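Local coordinates for beta-lactamase-related domain-containing protein (Bacteroides dorei DSM 17855, PDB 5TGF), which is a putative serine beta-lactamase-related hydrolase, probably of the penicillin-binding-protein-like fold, whose natural substrate is not established, at residues A[105-110]-A[143-148]. Residues are numbered along the deposited sequence; the frame is centred on the assembly and turned at random.
Sequences SHTSGV and TRFEYG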
loop_
_atom_site.group_PDB
_atom_site.type_symbol
_atom_site.label_atom_id
_atom_site.label_comp_id
_atom_site.label_asym_id
_atom_site.label_seq_id
_atom_site.Cartn_x
_atom_site.Cartn_y
_atom_site.Cartn_z
ATOM N N SER A 105 7.059 5.235 6.150
ATOM C CA SER A 105 7.336 3.989 6.852
ATOM C C SER A 105 6.651 3.933 8.213
ATOM O O SER A 105 6.909 3.022 8.985
ATOM C CB SER A 105 8.836 3.802 7.027
ATOM O OG SER A 105 9.393 4.841 7.836
ATOM N N HIS A 106 5.722 4.868 8.469
ATOM C CA HIS A 106 4.991 4.938 9.709
ATOM C C HIS A 106 5.889 5.168 10.930
ATOM O O HIS A 106 5.594 4.653 12.017
ATOM C CB HIS A 106 4.131 3.702 9.884
ATOM C CG HIS A 106 3.202 3.492 8.737
ATOM N ND1 HIS A 106 2.232 4.416 8.409
ATOM C CD2 HIS A 106 3.158 2.537 7.778
ATOM C CE1 HIS A 106 1.611 4.022 7.312
ATOM N NE2 HIS A 106 2.127 2.866 6.941
ATOM N N THR A 107 7.053 5.786 10.700
ATOM C CA THR A 107 8.014 6.016 11.779
ATOM C C THR A 107 8.234 7.525 12.014
ATOM O O THR A 107 9.158 7.897 12.715
ATOM C CB THR A 107 9.355 5.314 11.566
ATOM O OG1 THR A 107 9.943 5.719 10.319
ATOM C CG2 THR A 107 9.179 3.818 11.567
ATOM N N SER A 108 7.322 8.363 11.531
ATOM C CA SER A 108 7.482 9.817 11.626
ATOM C C SER A 108 7.117 10.408 12.992
ATOM O O SER A 108 7.615 11.491 13.344
ATOM C CB SER A 108 6.662 10.515 10.556
ATOM O OG SER A 108 5.266 10.409 10.794
ATOM N N GLY A 109 6.201 9.744 13.702
ATOM C CA GLY A 109 5.556 10.291 14.894
ATOM C C GLY A 109 4.454 11.292 14.662
ATOM O O GLY A 109 3.953 11.893 15.624
ATOM N N VAL A 110 4.052 11.488 13.405
ATOM C CA VAL A 110 2.878 12.294 13.108
ATOM C C VAL A 110 1.621 11.544 13.597
ATOM O O VAL A 110 1.550 10.317 13.545
ATOM C CB VAL A 110 2.796 12.623 11.615
ATOM C CG1 VAL A 110 1.489 13.337 11.267
ATOM C CG2 VAL A 110 3.993 13.463 11.211
ATOM N N THR A 143 11.807 6.638 16.281
ATOM C CA THR A 143 11.915 5.934 17.568
ATOM C C THR A 143 10.824 4.898 17.795
ATOM O O THR A 143 10.969 4.001 18.656
ATOM C CB THR A 143 11.941 6.917 18.770
ATOM O OG1 THR A 143 10.666 7.557 18.927
ATOM C CG2 THR A 143 13.022 7.941 18.588
ATOM N N ARG A 144 9.708 5.020 17.068
ATOM C CA ARG A 144 8.606 4.056 17.162
ATOM C C ARG A 144 7.930 3.866 15.796
ATOM O O ARG A 144 8.041 4.733 14.915
ATOM C CB ARG A 144 7.548 4.523 18.171
ATOM C CG ARG A 144 7.969 4.530 19.639
ATOM C CD ARG A 144 6.884 5.025 20.585
ATOM N NE ARG A 144 5.563 4.434 20.333
ATOM C CZ ARG A 144 4.395 5.035 20.606
ATOM N NH1 ARG A 144 4.350 6.213 21.224
ATOM N NH2 ARG A 144 3.255 4.455 20.266
ATOM N N PHE A 145 7.353 2.672 15.611
ATOM C CA PHE A 145 6.403 2.358 14.511
ATOM C C PHE A 145 4.956 2.558 14.963
ATOM O O PHE A 145 4.518 2.041 16.011
ATOM C CB PHE A 145 6.585 0.921 14.042
ATOM C CG PHE A 145 5.700 0.544 12.861
ATOM C CD1 PHE A 145 6.141 0.727 11.551
ATOM C CD2 PHE A 145 4.463 -0.055 13.068
ATOM C CE1 PHE A 145 5.344 0.346 10.475
ATOM C CE2 PHE A 145 3.645 -0.438 11.988
ATOM C CZ PHE A 145 4.115 -0.251 10.684
ATOM N N GLU A 146 4.236 3.409 14.241
ATOM C CA GLU A 146 2.812 3.544 14.447
ATOM C C GLU A 146 2.113 3.871 13.142
ATOM O O GLU A 146 2.277 4.939 12.574
ATOM C CB GLU A 146 2.483 4.597 15.508
ATOM C CG GLU A 146 0.968 4.649 15.803
ATOM C CD GLU A 146 0.581 5.677 16.870
ATOM O OE1 GLU A 146 1.109 6.798 16.846
ATOM O OE2 GLU A 146 -0.332 5.374 17.674
ATOM N N TYR A 147 1.274 2.941 12.718
ATOM C CA TYR A 147 0.552 3.035 11.435
ATOM C C TYR A 147 -0.459 4.157 11.430
ATOM O O TYR A 147 -1.145 4.435 12.428
ATOM C CB TYR A 147 -0.134 1.718 11.158
ATOM C CG TYR A 147 -0.702 1.502 9.775
ATOM C CD1 TYR A 147 -2.032 1.832 9.492
ATOM C CD2 TYR A 147 0.035 0.836 8.807
ATOM C CE1 TYR A 147 -2.577 1.589 8.232
ATOM C CE2 TYR A 147 -0.494 0.577 7.543
ATOM C CZ TYR A 147 -1.821 0.911 7.286
ATOM O OH TYR A 147 -2.389 0.638 6.061
ATOM N N GLY A 148 -0.524 4.851 10.304
ATOM C CA GLY A 148 -1.511 5.911 10.145
ATOM C C GLY A 148 -1.564 6.447 8.751
ATOM O O GLY A 148 -0.990 5.845 7.847
HETATM O O HOH W 1 4.395 7.446 12.917
HETATM O O HOH W 2 1.093 7.353 11.948
HETATM O O HOH W 3 2.430 8.160 14.802
#
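His-106, a non-glycine residue held at positive phi (62°), lays its imidazole against Tyr-147 and its CB against Phe-145. Its ring lies obliquely to that of Tyr-147, the planes 32° apart: Tyr-147 CD2 sits over one imidazole face, off-centre, and approaches His-106 NE2 to 3.5 Å. Phe-145 meets the histidine differently, His-106 CB resting off-centre on the phenyl ring as a CH-pi contact, 4.1 Å from its centroid. At the imidazole edge, His-106 CE1 comes within 3.2 Å of Gly-148 O. CG of His-106 is anti to its own carbonyl carbon and beside the backbone N (chi1 -56°), which places the imidazole alongside Tyr-147. His-106 O accepts the one direct hydrogen bond between the segments, from Glu-146 N at 2.9 Å and nearly straight. Phe-145 CA adds a C-H...O contact to the same oxygen, while Thr-107 CA makes another, at 3.4 Å, to Arg-144 O, a buried carbonyl oxygen with no hydrogen-bond partner in the model. Farther along, water bridges the diverging backbones, one molecule accepting from Gly-109 N at 3.0 Å and donating to Glu-146 O. Ser-108 OG closes an ST turn with Val-110 N. Tyr-265 meets the His-106 ring edge-to-face, and Tyr-147 OH hydrogen-bonds Ser-58 OG and Lys-61 NZ, the serine and lysine of a probable SxxK motif. Tyr-147 would then supply the second hydroxyl on the lysine, as in the family's (S/Y)xN element, and His-106 packing on its ring is consistent with a second-shell contact limiting movement of a phenol held at its hydroxyl.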